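PDB 5W5P: tail fiber protein from Acinetobacter phage AM24, which probably recognises and may degrade the capsular polysaccharide of its Acinetobacter host as a trimeric phage tailspike. Local coordinates for residues G340-D345 with A377-A382; G410-A415 with A431-N436. One frame throughout, in Å; residues are numbered along the deposited sequence.

Both contacts lie on the same side of the chain's centre, near the C-terminal end of the parallel beta-helix, and their centres are about 15 Å apart. They follow each other along the chain: 340-345 meets 377-382 before 410-415 meets 431-436. Contact 1 joins loops that leave strands 331-339 and 365-375; contact 2 pairs strands 412-413 and 431-432, the first of which also pairs with 365-375. The two touch directly, Lys-381 CG packing 3.3 Å from Asn-414 O and Tyr-380 O lying 3.7 Å from Ala-415 CB. Contact 1 is partly buried and made within one chain, whereas contact 2 is buried and also borders a second subunit.

Contact 1 of 2, residues G340-D345 with A377-A382; sequences GNNTGD and AAAYKA
The phenol ring of Tyr-380 and the side-chain amide of Asn-342 meet nearly at right angles, their planes 81° apart. Asn-342 OD1 approaches the hydroxyl end of the ring at its edge, while the methyl of Ala-379 lies over one face, offset toward the rim. This pairing joins the loops that follow two neighbouring, parallel-paired strands, 331-339 and 365-375, on adjacent coils of the tailspike's beta-helix.

Tyr-380 OH donates a hydrogen bond to Asn-342 OD1 over 2.6 Å, reaching the acceptor from a direction tilted 31° out of its carbonyl plane. The Asn-342 amide is brought there because CG is anti to the backbone N (chi1 -171°), which sends the side chain across to the tyrosine. Its CG also lies 3.7 Å from Tyr-380 CE2, so the amide packs beside the ring as well as bonding to its hydroxyl. The backbone bond from Tyr-380 N to Ala-377 O, 3.1 Å long, closes a short turn from Ala-377 to Tyr-380, at the end of which the tyrosine faces the neighbouring loop.

Where the loops leave their strands the two backbones are near each other, with the CA atoms of Gly-340 and Ala-377 4.1 Å apart. The Ala-377 methyl packs against Gly-340 CA, and Ala-377 CB lies 4.3 Å from Asn-342 CB. The buried amide of Asn-341 turns instead to the preceding part of the fold, bonding through OD1 to Ser-319 N and through ND2 to Trp-316 O. Leu-346 and Pro-347 of helix 346-349 also touch Tyr-380, and the ring of Tyr-386 meets its ring. Between the two backbones one water bridges, donating to Asn-341 O at 2.5 Å and accepting from Ala-377 N at 2.9 Å.

Contact 2 of 2, residues G410-A415 with A431-N436; sequences GNWTNA and AFSGGN
With CG anti to the backbone N (chi1 -171°), the indole of Trp-412 extends along the neighbouring segment, where its CD1 meets the methyl of Ala-431 at 3.4 Å and its CZ2 meets Ser-433 CB at 3.5 Å. Trp-412 and Ala-431 project from the same sheet face. On the other face, Thr-413 turns CG2 into the cramped site between its own N and carbonyl carbon, 4.1 Å from Phe-432 CD1.

The backbones form a short parallel beta ladder, as expected between successive coils of a beta-helix. Ala-431 N donates to Asn-411 O over 2.7 Å, and Thr-413 N to Ala-431 O over 2.9 Å. Beyond the second bridge, Ser-433 N donates to Thr-413 O at 2.9 Å, carrying the pairing into the type II turn from Phe-432 to Gly-435. There Asn-414 CA makes a CH...O contact of 3.2 Å with Ser-433 O.

Thr-413 OG1 accepts from Ala-415 N at 3.2 Å, forming an ST turn where the strand ends. It also bonds to the carboxylate of Asp-388, while Asn-411 OD1 bonds to Asn-372 ND2 and Asn-414 OD1 accepts from Ala-376 N, the last two tying this coil to the preceding one. Strand 412-413 pairs with strands 365-375 and 431-432 of its own chain, and its Trp-412 and Ala-431 face meets the second subunit, where Tyr-329 of that subunit stacks on Trp-412 and Ser-365 of that subunit packs on both residues.

Contact 1 of 2, residues G340-D345 with A377-A382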
loop_
_atom_site.group_PDB
_atom_site.type_symbol
_atom_site.label_atom_id
_atom_site.label_comp_id
_atom_site.label_asym_id
_atom_site.label_seq_id
_atom_site.Cartn_x
_atom_site.Cartn_y
_atom_site.Cartn_z
ATOM N N GLY A 340 -17.113 9.557 11.823
ATOM C CA GLY A 340 -17.735 10.092 13.021
ATOM C C GLY A 340 -16.878 10.103 14.269
ATOM O O GLY A 340 -17.263 9.528 15.291
ATOM N N ASN A 341 -15.725 10.765 14.209
ATOM C CA ASN A 341 -14.782 10.807 15.319
ATOM C C ASN A 341 -14.927 12.130 16.062
ATOM O O ASN A 341 -14.730 13.197 15.472
ATOM C CB ASN A 341 -13.355 10.618 14.806
ATOM C CG ASN A 341 -13.165 9.288 14.100
ATOM O OD1 ASN A 341 -13.152 8.236 14.739
ATOM N ND2 ASN A 341 -13.020 9.325 12.776
ATOM N N ASN A 342 -15.266 12.058 17.353
ATOM C CA ASN A 342 -15.480 13.255 18.162
ATOM C C ASN A 342 -15.232 13.002 19.648
ATOM O O ASN A 342 -16.116 13.240 20.478
ATOM C CB ASN A 342 -16.901 13.789 17.961
ATOM C CG ASN A 342 -17.117 15.156 18.614
ATOM O OD1 ASN A 342 -16.177 15.938 18.769
ATOM N ND2 ASN A 342 -18.357 15.438 19.010
ATOM N N THR A 343 -14.043 12.526 20.000
ATOM C CA THR A 343 -13.690 12.307 21.400
ATOM C C THR A 343 -12.174 12.412 21.527
ATOM O O THR A 343 -11.483 12.794 20.576
ATOM C CB THR A 343 -14.228 10.963 21.906
ATOM O OG1 THR A 343 -13.804 10.755 23.260
ATOM C CG2 THR A 343 -13.735 9.817 21.035
ATOM N N GLY A 344 -11.655 12.094 22.714
ATOM C CA GLY A 344 -10.229 12.248 22.954
ATOM C C GLY A 344 -9.805 13.701 22.864
ATOM O O GLY A 344 -10.476 14.602 23.375
ATOM N N ASP A 345 -8.677 13.940 22.194
ATOM C CA ASP A 345 -8.173 15.293 21.980
ATOM C C ASP A 345 -8.742 15.948 20.725
ATOM O O ASP A 345 -8.462 17.128 20.480
ATOM C CB ASP A 345 -6.640 15.286 21.900
ATOM C CG ASP A 345 -5.983 14.801 23.184
ATOM O OD1 ASP A 345 -6.605 14.918 24.260
ATOM O OD2 ASP A 345 -4.838 14.303 23.115
ATOM N N ALA A 377 -17.997 13.667 11.879
ATOM C CA ALA A 377 -19.186 13.926 12.670
ATOM C C ALA A 377 -19.763 15.285 12.285
ATOM O O ALA A 377 -19.071 16.151 11.743
ATOM C CB ALA A 377 -18.857 13.893 14.161
ATOM N N ALA A 378 -21.053 15.467 12.569
ATOM C CA ALA A 378 -21.734 16.693 12.165
ATOM C C ALA A 378 -21.073 17.940 12.735
ATOM O O ALA A 378 -21.193 19.018 12.146
ATOM C CB ALA A 378 -23.204 16.638 12.590
ATOM N N ALA A 379 -20.357 17.809 13.853
ATOM C CA ALA A 379 -19.775 18.957 14.535
ATOM C C ALA A 379 -18.659 19.626 13.742
ATOM O O ALA A 379 -18.363 20.801 13.988
ATOM C CB ALA A 379 -19.243 18.528 15.901
ATOM N N TYR A 380 -18.031 18.918 12.804
ATOM C CA TYR A 380 -16.856 19.437 12.118
ATOM C C TYR A 380 -17.092 19.694 10.638
ATOM O O TYR A 380 -16.149 20.038 9.919
ATOM C CB TYR A 380 -15.675 18.488 12.330
ATOM C CG TYR A 380 -15.412 18.306 13.796
ATOM C CD1 TYR A 380 -14.881 19.344 14.550
ATOM C CD2 TYR A 380 -15.738 17.123 14.440
ATOM C CE1 TYR A 380 -14.659 19.205 15.897
ATOM C CE2 TYR A 380 -15.517 16.973 15.792
ATOM C CZ TYR A 380 -14.979 18.022 16.517
ATOM O OH TYR A 380 -14.752 17.884 17.867
ATOM N N LYS A 381 -18.332 19.553 10.169
ATOM C CA LYS A 381 -18.637 19.925 8.794
ATOM C C LYS A 381 -18.587 21.435 8.593
ATOM O O LYS A 381 -18.147 21.896 7.534
ATOM C CB LYS A 381 -20.006 19.372 8.396
ATOM C CG LYS A 381 -20.036 17.858 8.293
ATOM C CD LYS A 381 -21.436 17.352 8.029
ATOM C CE LYS A 381 -21.463 15.834 7.948
ATOM N NZ LYS A 381 -22.855 15.340 7.767
ATOM N N ALA A 382 -19.005 22.215 9.594
ATOM C CA ALA A 382 -19.077 23.671 9.490
ATOM C C ALA A 382 -18.137 24.390 10.453
ATOM O O ALA A 382 -18.240 25.613 10.607
ATOM C CB ALA A 382 -20.512 24.147 9.722
HETATM O O HOH W 1 -15.403 14.059 13.184
#

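Contact 2 of 2, residues G410-A415 with A431-N436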
loop_
_atom_site.group_PDB
_atom_site.type_symbol
_atom_site.label_atom_id
_atom_site.label_comp_id
_atom_site.label_asym_id
_atom_site.label_seq_id
_atom_site.Cartn_x
_atom_site.Cartn_y
_atom_site.Cartn_z
ATOM N N GLY A 410 -6.766 11.760 -4.365
ATOM C CA GLY A 410 -7.888 10.839 -4.371
ATOM C C GLY A 410 -8.575 10.610 -3.042
ATOM O O GLY A 410 -9.211 9.566 -2.862
ATOM N N ASN A 411 -8.472 11.553 -2.107
ATOM C CA ASN A 411 -9.130 11.444 -0.813
ATOM C C ASN A 411 -10.560 11.972 -0.887
ATOM O O ASN A 411 -10.947 12.654 -1.836
ATOM C CB ASN A 411 -8.354 12.210 0.261
ATOM C CG ASN A 411 -6.901 11.781 0.347
ATOM O OD1 ASN A 411 -6.574 10.779 0.992
ATOM N ND2 ASN A 411 -6.016 12.537 -0.310
ATOM N N TRP A 412 -11.343 11.654 0.142
ATOM C CA TRP A 412 -12.743 12.054 0.236
ATOM C C TRP A 412 -13.007 12.600 1.629
ATOM O O TRP A 412 -12.749 11.915 2.625
ATOM C CB TRP A 412 -13.688 10.873 -0.038
ATOM C CG TRP A 412 -15.139 11.253 -0.174
ATOM C CD1 TRP A 412 -15.846 11.362 -1.337
ATOM C CD2 TRP A 412 -16.061 11.562 0.885
ATOM N NE1 TRP A 412 -17.144 11.724 -1.070
ATOM C CE2 TRP A 412 -17.303 11.853 0.284
ATOM C CE3 TRP A 412 -15.956 11.627 2.280
ATOM C CZ2 TRP A 412 -18.430 12.202 1.028
ATOM C CZ3 TRP A 412 -17.073 11.980 3.017
ATOM C CH2 TRP A 412 -18.295 12.264 2.390
ATOM N N THR A 413 -13.545 13.816 1.697
ATOM C CA THR A 413 -13.921 14.414 2.968
ATOM C C THR A 413 -15.279 15.085 2.826
ATOM O O THR A 413 -15.738 15.384 1.722
ATOM C CB THR A 413 -12.878 15.434 3.458
ATOM O OG1 THR A 413 -13.130 15.763 4.830
ATOM C CG2 THR A 413 -12.926 16.711 2.617
ATOM N N ASN A 414 -15.933 15.294 3.971
ATOM C CA ASN A 414 -17.113 16.143 4.052
ATOM C C ASN A 414 -16.986 17.119 5.213
ATOM O O ASN A 414 -17.992 17.664 5.678
ATOM C CB ASN A 414 -18.396 15.314 4.169
ATOM C CG ASN A 414 -18.457 14.486 5.446
ATOM O OD1 ASN A 414 -17.478 14.368 6.183
ATOM N ND2 ASN A 414 -19.617 13.896 5.701
ATOM N N ALA A 415 -15.767 17.333 5.691
ATOM C CA ALA A 415 -15.498 18.271 6.761
ATOM C C ALA A 415 -15.307 19.668 6.177
ATOM O O ALA A 415 -15.318 19.868 4.960
ATOM C CB ALA A 415 -14.272 17.824 7.556
ATOM N N ALA A 431 -12.103 14.810 -3.082
ATOM C CA ALA A 431 -13.522 15.132 -3.021
ATOM C C ALA A 431 -13.812 15.945 -1.768
ATOM O O ALA A 431 -13.408 15.559 -0.668
ATOM C CB ALA A 431 -14.370 13.866 -3.034
ATOM N N PHE A 432 -14.513 17.061 -1.937
ATOM C CA PHE A 432 -14.849 17.973 -0.841
ATOM C C PHE A 432 -16.368 18.078 -0.742
ATOM O O PHE A 432 -16.955 19.117 -1.047
ATOM C CB PHE A 432 -14.207 19.343 -1.058
ATOM C CG PHE A 432 -12.749 19.274 -1.384
ATOM C CD1 PHE A 432 -11.805 19.234 -0.373
ATOM C CD2 PHE A 432 -12.320 19.237 -2.704
ATOM C CE1 PHE A 432 -10.461 19.162 -0.671
ATOM C CE2 PHE A 432 -10.976 19.166 -3.008
ATOM C CZ PHE A 432 -10.044 19.131 -1.993
ATOM N N SER A 433 -16.998 16.996 -0.306
ATOM C CA SER A 433 -18.450 16.965 -0.220
ATOM C C SER A 433 -18.937 17.987 0.805
ATOM O O SER A 433 -18.403 18.078 1.914
ATOM C CB SER A 433 -18.908 15.550 0.142
ATOM O OG SER A 433 -20.210 15.537 0.692
ATOM N N GLY A 434 -19.932 18.786 0.417
ATOM C CA GLY A 434 -20.450 19.834 1.272
ATOM C C GLY A 434 -19.568 21.058 1.410
ATOM O O GLY A 434 -20.019 22.067 1.969
ATOM N N GLY A 435 -18.326 21.004 0.935
ATOM C CA GLY A 435 -17.446 22.152 0.951
ATOM C C GLY A 435 -16.985 22.508 -0.448
ATOM O O GLY A 435 -17.736 22.346 -1.414
ATOM N N ASN A 436 -15.752 22.990 -0.573
ATOM C CA ASN A 436 -15.199 23.316 -1.878
ATOM C C ASN A 436 -13.685 23.255 -1.795
ATOM O O ASN A 436 -13.097 23.406 -0.720
ATOM C CB ASN A 436 -15.655 24.696 -2.350
ATOM C CG ASN A 436 -15.279 25.788 -1.375
ATOM O OD1 ASN A 436 -14.205 26.384 -1.472
ATOM N ND2 ASN A 436 -16.165 26.052 -0.419
HETATM O O HOH W 2 -21.761 14.182 3.156
HETATM O O HOH W 3 -14.434 21.603 2.065
#